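Local coordinates for isomaltodextranase (Arthrobacter globiformis, PDB 5AWO), which hydrolyses alpha-1,6-glucosidic linkages in polysaccharides such as dextran, removing successive isomaltose units from the non-reducing chain ends, at residues V123-L128 / N167-L172; W292-C297 / F410-T415; M332-V337 / H458-F463. One frame throughout, in Å; residues are numbered along the deposited sequence. Where two conformers were deposited one is given.

Contact 1 (V123-L128 / N167-L172)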
loop_
_atom_site.group_PDB
_atom_site.type_symbol
_atom_site.label_atom_id
_atom_site.label_comp_id
_atom_site.label_asym_id
_atom_site.label_seq_id
_atom_site.Cartn_x
_atom_site.Cartn_y
_atom_site.Cartn_z
ATOM N N VAL A 123 -16.586 -0.098 3.203
ATOM C CA VAL A 123 -17.483 -0.302 2.087
ATOM C C VAL A 123 -16.750 -0.644 0.791
ATOM O O VAL A 123 -15.826 0.052 0.401
ATOM C CB VAL A 123 -18.388 0.924 1.846
ATOM C CG1 VAL A 123 -19.199 0.764 0.561
ATOM C CG2 VAL A 123 -19.339 1.092 3.017
ATOM N N TYR A 124 -17.229 -1.703 0.156
ATOM C CA TYR A 124 -16.858 -2.033 -1.231
ATOM C C TYR A 124 -17.869 -1.385 -2.170
ATOM O O TYR A 124 -19.052 -1.713 -2.154
ATOM C CB TYR A 124 -16.861 -3.539 -1.387
ATOM C CG TYR A 124 -16.656 -4.105 -2.777
ATOM C CD1 TYR A 124 -17.672 -4.113 -3.728
ATOM C CD2 TYR A 124 -15.457 -4.726 -3.123
ATOM C CE1 TYR A 124 -17.495 -4.659 -4.989
ATOM C CE2 TYR A 124 -15.307 -5.307 -4.370
ATOM C CZ TYR A 124 -16.319 -5.272 -5.288
ATOM O OH TYR A 124 -16.164 -5.836 -6.552
ATOM N N TYR A 125 -17.429 -0.395 -2.919
ATOM C CA TYR A 125 -18.229 0.112 -4.033
ATOM C C TYR A 125 -17.360 0.913 -4.974
ATOM O O TYR A 125 -16.363 1.481 -4.586
ATOM C CB TYR A 125 -19.436 0.972 -3.562
ATOM C CG TYR A 125 -20.616 0.807 -4.493
ATOM C CD1 TYR A 125 -21.393 -0.349 -4.461
ATOM C CD2 TYR A 125 -20.979 1.818 -5.399
ATOM C CE1 TYR A 125 -22.447 -0.543 -5.335
ATOM C CE2 TYR A 125 -22.020 1.624 -6.286
ATOM C CZ TYR A 125 -22.769 0.460 -6.239
ATOM O OH TYR A 125 -23.811 0.298 -7.126
ATOM N N ASN A 126 -17.796 0.960 -6.230
ATOM C CA ASN A 126 -17.127 1.753 -7.248
ATOM C C ASN A 126 -18.074 2.895 -7.594
ATOM O O ASN A 126 -19.163 2.648 -8.089
ATOM C CB ASN A 126 -16.801 0.894 -8.477
ATOM C CG ASN A 126 -15.975 1.638 -9.500
ATOM O OD1 ASN A 126 -16.160 2.860 -9.677
ATOM N ND2 ASN A 126 -15.048 0.949 -10.180
ATOM N N PRO A 127 -17.656 4.146 -7.327
ATOM C CA PRO A 127 -18.594 5.269 -7.518
ATOM C C PRO A 127 -18.817 5.652 -8.969
ATOM O O PRO A 127 -19.566 6.619 -9.228
ATOM C CB PRO A 127 -17.948 6.381 -6.738
ATOM C CG PRO A 127 -16.479 6.100 -6.871
ATOM C CD PRO A 127 -16.359 4.605 -6.827
ATOM N N LEU A 128 -18.226 4.914 -9.913
ATOM C CA LEU A 128 -18.597 5.027 -11.312
ATOM C C LEU A 128 -19.673 4.037 -11.736
ATOM O O LEU A 128 -20.050 3.988 -12.919
ATOM C CB LEU A 128 -17.377 4.960 -12.244
ATOM C CG LEU A 128 -16.908 6.410 -12.515
ATOM C CD1 LEU A 128 -16.173 6.988 -11.335
ATOM C CD2 LEU A 128 -16.020 6.461 -13.735
ATOM N N ASN A 167 -26.221 -6.598 -16.859
ATOM C CA ASN A 167 -27.231 -5.634 -17.268
ATOM C C ASN A 167 -27.909 -4.915 -16.116
ATOM O O ASN A 167 -29.035 -4.410 -16.261
ATOM C CB ASN A 167 -28.249 -6.333 -18.175
ATOM C CG ASN A 167 -29.162 -7.278 -17.425
ATOM O OD1 ASN A 167 -28.965 -7.604 -16.253
ATOM N ND2 ASN A 167 -30.205 -7.729 -18.120
ATOM N N GLN A 168 -27.208 -4.817 -14.981
ATOM C CA GLN A 168 -27.769 -4.207 -13.786
ATOM C C GLN A 168 -27.060 -2.931 -13.354
ATOM O O GLN A 168 -27.679 -2.087 -12.686
ATOM C CB GLN A 168 -27.786 -5.202 -12.629
ATOM C CG GLN A 168 -28.738 -6.383 -12.894
ATOM C CD GLN A 168 -30.187 -5.937 -13.047
ATOM O OE1 GLN A 168 -30.841 -6.235 -14.053
ATOM N NE2 GLN A 168 -30.690 -5.221 -12.065
ATOM N N LEU A 169 -25.774 -2.794 -13.674
ATOM C CA LEU A 169 -25.004 -1.617 -13.329
ATOM C C LEU A 169 -24.482 -0.985 -14.598
ATOM O O LEU A 169 -23.893 -1.676 -15.451
ATOM C CB LEU A 169 -23.784 -2.001 -12.453
ATOM C CG LEU A 169 -24.076 -2.661 -11.103
ATOM C CD1 LEU A 169 -22.826 -3.240 -10.457
ATOM C CD2 LEU A 169 -24.740 -1.678 -10.170
ATOM N N TYR A 170 -24.715 0.313 -14.789
ATOM C CA TYR A 170 -24.052 1.034 -15.843
ATOM C C TYR A 170 -22.683 1.492 -15.408
ATOM O O TYR A 170 -22.469 1.753 -14.216
ATOM C CB TYR A 170 -24.837 2.301 -16.225
ATOM C CG TYR A 170 -26.119 2.070 -16.968
ATOM C CD1 TYR A 170 -27.322 1.898 -16.295
ATOM C CD2 TYR A 170 -26.136 2.038 -18.357
ATOM C CE1 TYR A 170 -28.509 1.677 -16.994
ATOM C CE2 TYR A 170 -27.318 1.822 -19.055
ATOM C CZ TYR A 170 -28.493 1.651 -18.362
ATOM O OH TYR A 170 -29.678 1.436 -19.053
ATOM N N TRP A 171 -21.768 1.662 -16.351
ATOM C CA TRP A 171 -20.618 2.495 -16.109
ATOM C C TRP A 171 -21.000 3.946 -16.409
ATOM O O TRP A 171 -21.598 4.247 -17.440
ATOM C CB TRP A 171 -19.440 2.112 -16.999
ATOM C CG TRP A 171 -18.670 0.891 -16.575
ATOM C CD1 TRP A 171 -18.405 -0.211 -17.343
ATOM C CD2 TRP A 171 -17.984 0.684 -15.332
ATOM N NE1 TRP A 171 -17.646 -1.096 -16.648
ATOM C CE2 TRP A 171 -17.360 -0.577 -15.413
ATOM C CE3 TRP A 171 -17.838 1.431 -14.164
ATOM C CZ2 TRP A 171 -16.592 -1.110 -14.364
ATOM C CZ3 TRP A 171 -17.075 0.907 -13.119
ATOM C CH2 TRP A 171 -16.471 -0.361 -13.219
ATOM N N LEU A 172 -20.655 4.833 -15.492
ATOM C CA LEU A 172 -20.853 6.269 -15.655
ATOM C C LEU A 172 -20.132 6.799 -16.858
ATOM O O LEU A 172 -19.023 6.404 -17.126
ATOM C CB LEU A 172 -20.326 6.969 -14.396
ATOM C CG LEU A 172 -20.244 8.503 -14.444
ATOM C CD1 LEU A 172 -21.646 9.041 -14.453
ATOM C CD2 LEU A 172 -19.450 9.024 -13.260
#
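Leu172 N donates to Leu128 O at 2.8 Å, the only hydrogen bond between the two segments, and at 161° about the hydrogen it is fairly straight. The same carbonyl oxygen also receives a CA-H...O contact from Trp171, whose CA is 3.6 Å away. Apolar contacts flank this bond. The side chains of Leu128 and Leu172 cross at about a right angle, with Leu128 CG 3.7 Å from Leu172 CD2, and Leu128 CB rests 4.0 Å from Trp171 CE3. Nearer the barrel strand, the Tyr125 hydroxyl meets a methyl of Leu169, OH to CD2 3.7 Å, in van der Waals contact. All this belongs to the TIM barrel: 120-124 is one of its eight parallel strands, residues 125-128 follow its C-terminal end, and 169-172 pairs antiparallel with 129-131 in the long excursion before helix 179-192. The polar side-chain work falls to Asn126. With CG anti to the backbone N (chi1 -174°), its amide comes up to the benzo edge of Trp171, ND2 3.6 Å from CZ3 and the two planes 67° apart. Its OD1 accepts from Leu128 N at 2.9 Å, an Asx turn, while ND2 bonds to the backbone O of Asp201, the likely nucleophile. An alanine here is likely to leave both Leu128 N and Asp201 O without their amide partner and to open a gap beside the indole edge. Trp171 is also stacked on Trp129.

Contact 2 (W292-C297 / F410-T415)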
loop_
_atom_site.group_PDB
_atom_site.type_symbol
_atom_site.label_atom_id
_atom_site.label_comp_id
_atom_site.label_asym_id
_atom_site.label_seq_id
_atom_site.Cartn_x
_atom_site.Cartn_y
_atom_site.Cartn_z
ATOM N N TRP A 292 1.186 -9.481 -11.812
ATOM C CA TRP A 292 1.610 -10.750 -11.213
ATOM C C TRP A 292 0.428 -11.447 -10.551
ATOM O O TRP A 292 -0.464 -10.794 -9.977
ATOM C CB TRP A 292 2.722 -10.516 -10.189
ATOM C CG TRP A 292 4.034 -10.111 -10.781
ATOM C CD1 TRP A 292 4.988 -10.944 -11.297
ATOM C CD2 TRP A 292 4.554 -8.784 -10.913
ATOM N NE1 TRP A 292 6.067 -10.222 -11.735
ATOM C CE2 TRP A 292 5.821 -8.893 -11.529
ATOM C CE3 TRP A 292 4.071 -7.510 -10.595
ATOM C CZ2 TRP A 292 6.607 -7.774 -11.803
ATOM C CZ3 TRP A 292 4.851 -6.400 -10.889
ATOM C CH2 TRP A 292 6.091 -6.530 -11.493
ATOM N N ALA A 293 0.394 -12.785 -10.609
ATOM C CA ALA A 293 -0.743 -13.530 -10.088
ATOM C C ALA A 293 -0.687 -13.762 -8.588
ATOM O O ALA A 293 -1.679 -13.597 -7.902
ATOM C CB ALA A 293 -0.896 -14.866 -10.803
ATOM N N ASN A 294 0.475 -14.176 -8.081
ATOM C CA ASN A 294 0.604 -14.490 -6.657
ATOM C C ASN A 294 1.258 -13.325 -5.932
ATOM O O ASN A 294 2.027 -12.546 -6.537
ATOM C CB ASN A 294 1.358 -15.820 -6.429
ATOM C CG ASN A 294 2.800 -15.773 -6.876
ATOM O OD1 ASN A 294 3.167 -16.308 -7.957
ATOM N ND2 ASN A 294 3.621 -15.134 -6.119
ATOM N N PRO A 295 0.938 -13.148 -4.638
ATOM C CA PRO A 295 1.446 -11.971 -3.914
ATOM C C PRO A 295 2.930 -12.013 -3.583
ATOM O O PRO A 295 3.538 -10.951 -3.442
ATOM C CB PRO A 295 0.553 -11.905 -2.674
ATOM C CG PRO A 295 0.080 -13.339 -2.486
ATOM C CD PRO A 295 -0.136 -13.831 -3.891
ATOM N N PHE A 296 3.562 -13.195 -3.513
ATOM C CA PHE A 296 5.005 -13.169 -3.387
ATOM C C PHE A 296 5.594 -12.367 -4.536
ATOM O O PHE A 296 6.439 -11.483 -4.322
ATOM C CB PHE A 296 5.618 -14.562 -3.354
ATOM C CG PHE A 296 5.671 -15.186 -1.989
ATOM C CD1 PHE A 296 6.646 -14.778 -1.076
ATOM C CD2 PHE A 296 4.806 -16.192 -1.612
ATOM C CE1 PHE A 296 6.716 -15.351 0.181
ATOM C CE2 PHE A 296 4.882 -16.771 -0.371
ATOM C CZ PHE A 296 5.850 -16.354 0.542
ATOM N N CYS A 297 5.162 -12.652 -5.760
ATOM C CA CYS A 297 5.698 -11.964 -6.929
ATOM C C CYS A 297 5.141 -10.546 -7.035
ATOM O O CYS A 297 5.877 -9.626 -7.420
ATOM C CB CYS A 297 5.371 -12.708 -8.209
ATOM S SG CYS A 297 6.265 -14.281 -8.376
ATOM N N PHE A 410 11.643 -16.493 3.951
ATOM C CA PHE A 410 10.619 -17.390 3.421
ATOM C C PHE A 410 11.272 -18.519 2.650
ATOM O O PHE A 410 12.275 -18.323 1.992
ATOM C CB PHE A 410 9.674 -16.626 2.481
ATOM C CG PHE A 410 8.928 -15.516 3.142
ATOM C CD1 PHE A 410 7.703 -15.738 3.740
ATOM C CD2 PHE A 410 9.438 -14.228 3.134
ATOM C CE1 PHE A 410 7.027 -14.729 4.398
ATOM C CE2 PHE A 410 8.730 -13.206 3.732
ATOM C CZ PHE A 410 7.529 -13.444 4.365
ATOM N N ASN A 411 10.644 -19.689 2.694
ATOM C CA ASN A 411 11.020 -20.823 1.834
ATOM C C ASN A 411 9.851 -21.288 1.000
ATOM O O ASN A 411 8.992 -22.026 1.483
ATOM C CB ASN A 411 11.597 -21.985 2.632
ATOM C CG ASN A 411 11.957 -23.159 1.744
ATOM O OD1 ASN A 411 12.052 -23.018 0.516
ATOM N ND2 ASN A 411 12.185 -24.306 2.342
ATOM N N ARG A 412 9.861 -20.881 -0.274
ATOM C CA ARG A 412 8.801 -21.222 -1.213
ATOM C C ARG A 412 8.998 -22.578 -1.904
ATOM O O ARG A 412 8.144 -22.987 -2.715
ATOM C CB ARG A 412 8.639 -20.090 -2.218
ATOM C CG ARG A 412 8.241 -18.760 -1.603
ATOM C CD ARG A 412 8.255 -17.622 -2.602
ATOM N NE ARG A 412 7.231 -17.822 -3.626
ATOM C CZ ARG A 412 7.298 -17.387 -4.870
ATOM N NH1 ARG A 412 8.311 -16.636 -5.290
ATOM N NH2 ARG A 412 6.337 -17.741 -5.707
ATOM N N SER A 413 10.074 -23.314 -1.603
ATOM C CA SER A 413 10.196 -24.660 -2.134
ATOM C C SER A 413 9.049 -25.526 -1.600
ATOM O O SER A 413 8.658 -25.419 -0.422
ATOM C CB SER A 413 11.507 -25.294 -1.700
ATOM O OG SER A 413 11.582 -26.648 -2.150
ATOM N N ASP A 414 8.521 -26.426 -2.440
ATOM C CA ASP A 414 7.522 -27.373 -1.969
ATOM C C ASP A 414 8.137 -28.604 -1.287
ATOM O O ASP A 414 7.452 -29.340 -0.599
ATOM C CB ASP A 414 6.601 -27.749 -3.132
ATOM C CG ASP A 414 6.146 -26.519 -3.912
ATOM O OD1 ASP A 414 5.591 -25.571 -3.308
ATOM O OD2 ASP A 414 6.369 -26.464 -5.143
ATOM N N THR A 415 9.433 -28.799 -1.438
ATOM C CA THR A 415 10.038 -30.069 -0.979
ATOM C C THR A 415 11.297 -29.930 -0.127
ATOM O O THR A 415 11.523 -30.714 0.826
ATOM C CB THR A 415 10.343 -30.902 -2.209
ATOM O OG1 THR A 415 9.135 -31.075 -2.943
ATOM C CG2 THR A 415 10.880 -32.295 -1.842
#
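Phe296 takes the CD and NE end of Arg412 over one face of its ring and presents an edge to the face of Phe410. Arg412 CD sits over the middle of the Phe296 ring, 3.6 Å from the centroid, in a CH-pi contact. The guanidinium runs on past the ring, nearly parallel to it (planes 12° apart), and lays its own face on Phe296 CB. In the T-shaped pair the ring centroids are 5.3 Å apart and the planes stand at 83°, with Phe296 CE1 pressed against the Phe410 face towards its rim, Phe296 CE1 to Phe410 CG 3.7 Å.

These residues join the two domains of the GH27 core: helix 295-302 belongs to the TIM barrel, whereas 410-415 is the loop between strands 405-410 and 418-423 of the C-terminal beta-sandwich domain. Arg412 thus reaches out of the sandwich into the barrel side. Its first two torsions put CD over the ring, and the bend at chi3 (66°) carries NE and the guanidinium on towards the first turn of the helix, where Asn294 occupies the N-cap position. The charged end is held by several hydrogen bonds, NE to Ser279, NH1 to Thr393 and NH2 to Gln283, so its plane should have little freedom to rotate. Near it, Cys297 SG lies 4.4 Å from Arg412 NH2. Leu278 and Thr331 also touch Phe296.

The loop that carries Arg412 is shaped by its own polar side chains. Asn411 OD1 accepts from Ser413 N at 2.9 Å in an Asx turn, the donor standing above the carbonyl plane. An ST turn follows, in which Thr415 N donates to Ser413 OG across 3.1 Å.

Contact 3 (M332-V337 / H458-F463)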
loop_
_atom_site.group_PDB
_atom_site.type_symbol
_atom_site.label_atom_id
_atom_site.label_comp_id
_atom_site.label_asym_id
_atom_site.label_seq_id
_atom_site.Cartn_x
_atom_site.Cartn_y
_atom_site.Cartn_z
ATOM N N MET A 332 1.640 -16.998 5.325
ATOM C CA MET A 332 0.626 -16.067 4.819
ATOM C C MET A 332 0.691 -14.741 5.588
ATOM O O MET A 332 0.808 -13.658 4.999
ATOM C CB MET A 332 -0.760 -16.735 4.955
ATOM C CG MET A 332 -1.939 -15.847 4.620
ATOM S SD MET A 332 -3.477 -16.512 5.262
ATOM C CE MET A 332 -3.233 -16.229 6.985
ATOM N N MET A 333 0.580 -14.840 6.915
ATOM C CA MET A 333 0.535 -13.638 7.741
ATOM C C MET A 333 1.864 -12.890 7.658
ATOM O O MET A 333 1.905 -11.670 7.478
ATOM C CB MET A 333 0.238 -14.026 9.178
ATOM C CG MET A 333 0.136 -12.865 10.150
ATOM S SD MET A 333 -1.300 -11.828 9.765
ATOM C CE MET A 333 -1.221 -10.620 11.095
ATOM N N ASN A 334 2.975 -13.619 7.710
ATOM C CA ASN A 334 4.288 -12.988 7.690
ATOM C C ASN A 334 4.548 -12.217 6.388
ATOM O O ASN A 334 5.186 -11.143 6.393
ATOM C CB ASN A 334 5.391 -14.033 7.886
ATOM C CG ASN A 334 5.489 -14.565 9.301
ATOM O OD1 ASN A 334 4.981 -13.959 10.253
ATOM N ND2 ASN A 334 6.141 -15.725 9.450
ATOM N N LEU A 335 4.061 -12.726 5.264
ATOM C CA LEU A 335 4.233 -12.018 4.003
ATOM C C LEU A 335 3.465 -10.705 3.994
ATOM O O LEU A 335 3.988 -9.672 3.564
ATOM C CB LEU A 335 3.776 -12.897 2.820
ATOM C CG LEU A 335 3.904 -12.250 1.434
ATOM C CD1 LEU A 335 5.334 -11.876 1.067
ATOM C CD2 LEU A 335 3.313 -13.185 0.346
ATOM N N MET A 336 2.217 -10.735 4.444
ATOM C CA MET A 336 1.405 -9.510 4.458
ATOM C C MET A 336 2.065 -8.461 5.351
ATOM O O MET A 336 2.164 -7.279 4.983
ATOM C CB MET A 336 -0.037 -9.780 4.941
ATOM C CG MET A 336 -0.816 -10.826 4.143
ATOM S SD MET A 336 -0.963 -10.415 2.393
ATOM C CE MET A 336 -1.914 -11.840 1.878
ATOM N N VAL A 337 2.514 -8.894 6.520
ATOM C CA VAL A 337 3.150 -7.960 7.447
ATOM C C VAL A 337 4.479 -7.439 6.878
ATOM O O VAL A 337 4.775 -6.222 6.913
ATOM C CB VAL A 337 3.346 -8.592 8.844
ATOM C CG1 VAL A 337 4.226 -7.725 9.740
ATOM C CG2 VAL A 337 2.004 -8.860 9.462
ATOM N N HIS A 458 7.668 -24.204 2.636
ATOM C CA HIS A 458 6.543 -23.271 2.872
ATOM C C HIS A 458 6.631 -22.565 4.226
ATOM O O HIS A 458 5.703 -21.811 4.545
ATOM C CB HIS A 458 5.182 -23.963 2.765
ATOM C CG HIS A 458 4.898 -24.520 1.408
ATOM N ND1 HIS A 458 3.676 -25.082 1.093
ATOM C CD2 HIS A 458 5.653 -24.619 0.289
ATOM C CE1 HIS A 458 3.687 -25.482 -0.155
ATOM N NE2 HIS A 458 4.865 -25.203 -0.673
ATOM N N ALA A 459 7.697 -22.762 5.005
ATOM C CA ALA A 459 7.815 -22.108 6.307
ATOM C C ALA A 459 8.532 -20.768 6.181
ATOM O O ALA A 459 9.186 -20.501 5.166
ATOM C CB ALA A 459 8.595 -22.992 7.259
ATOM N N SER A 460 8.449 -19.986 7.252
ATOM C CA SER A 460 9.048 -18.677 7.271
ATOM C C SER A 460 9.441 -18.312 8.704
ATOM O O SER A 460 9.092 -19.030 9.654
ATOM C CB SER A 460 8.081 -17.647 6.692
ATOM O OG SER A 460 6.869 -17.628 7.411
ATOM N N ALA A 461 10.158 -17.202 8.830
ATOM C CA ALA A 461 10.528 -16.658 10.115
ATOM C C ALA A 461 10.501 -15.141 10.016
ATOM O O ALA A 461 10.785 -14.590 8.950
ATOM C CB ALA A 461 11.900 -17.117 10.521
ATOM N N ILE A 462 10.130 -14.481 11.109
ATOM C CA ILE A 462 10.107 -13.028 11.136
ATOM C C ILE A 462 10.705 -12.548 12.450
ATOM O O ILE A 462 10.472 -13.123 13.535
ATOM C CB ILE A 462 8.680 -12.472 10.863
ATOM C CG1 ILE A 462 8.679 -11.003 10.495
ATOM C CG2 ILE A 462 7.725 -12.770 11.992
ATOM C CD1 ILE A 462 7.368 -10.495 9.928
ATOM N N PHE A 463 11.502 -11.484 12.325
ATOM C CA PHE A 463 12.358 -11.006 13.416
ATOM C C PHE A 463 12.182 -9.507 13.592
ATOM O O PHE A 463 12.006 -8.759 12.615
ATOM C CB PHE A 463 13.836 -11.274 13.108
ATOM C CG PHE A 463 14.173 -12.705 12.834
ATOM C CD1 PHE A 463 14.533 -13.574 13.873
ATOM C CD2 PHE A 463 14.123 -13.199 11.536
ATOM C CE1 PHE A 463 14.833 -14.890 13.620
ATOM C CE2 PHE A 463 14.419 -14.515 11.285
ATOM C CZ PHE A 463 14.792 -15.351 12.323
HETATM O O HOH W 1 6.532 -18.540 10.990
#
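Ser460 OG is gripped from two places on one helix: Asn334 ND2 donates to it at 2.9 Å, and Thr331 OG1, one turn earlier, hydrogen-bonds to the same oxygen. The bond from Asn334 makes 157° at the hydrogen, and OG lies close to the amide plane. This is a helix-on-sheet contact between domains: helix 326-339 of the TIM barrel, just ahead of the barrel strand 343-345, packs on strand 460-466 of the C-terminal beta-sandwich domain. The axes of the two short segments pass 8.7 Å apart at a crossing angle of 44°.

Asn334 is the central residue. With CG anti to its carbonyl carbon (chi1 -73°), the side chain leaves the helix and its amide lies beside Ser460 and Ile462. Both ends of that amide are engaged. OD1 accepts from Trp440 NE1 while ND2 serves Ser460, a pairing that fixes which way round the buried group sits and should keep it from flipping. A water adds a further link: it donates to Ser460 O at 2.9 Å and accepts a weak bond from Asn334 ND2 at 3.2 Å.

Ser460 and Ile462 both direct their CB atoms at the helix, whereas Ala461 between them faces the other way. The CG2 branch of Ile462 lies against Asn334 OD1, 3.5 Å off, so a methyl group covers part of the amide next to its bond with Trp440. Beyond the amide the contact turns apolar. The longer branch, with CG1 anti to the backbone N, reaches obliquely across the helix towards Val337, near Leu367 of helix 362-370. There Ile462 CD1 comes to 4.2 Å from Val337 CG1, the two side chains crossing at about a right angle.

All three contacts are buried, but they serve different parts of the fold. Contact 1 stays within the TIM barrel, beside the probable nucleophile, and ties one beta-to-alpha excursion together. Contacts 2 and 3, with centres about 34 and 36 Å from its own, both join the barrel to the C-terminal beta-sandwich. Contact 2 uses helix 295-302 and the loop after strand 405-410; contact 3 uses helix 326-339 and strand 460-466, the two strands being neighbours in one sheet. Their centres are 11 Å apart, and Asn411 N probably hydrogen-bonds to Ala459 O at 3.0 Å. Contact 2 relies on rings and an arginine with no hydrogen bond between its segments; contact 3 uses an amide, a hydroxyl, a water and an aliphatic pair.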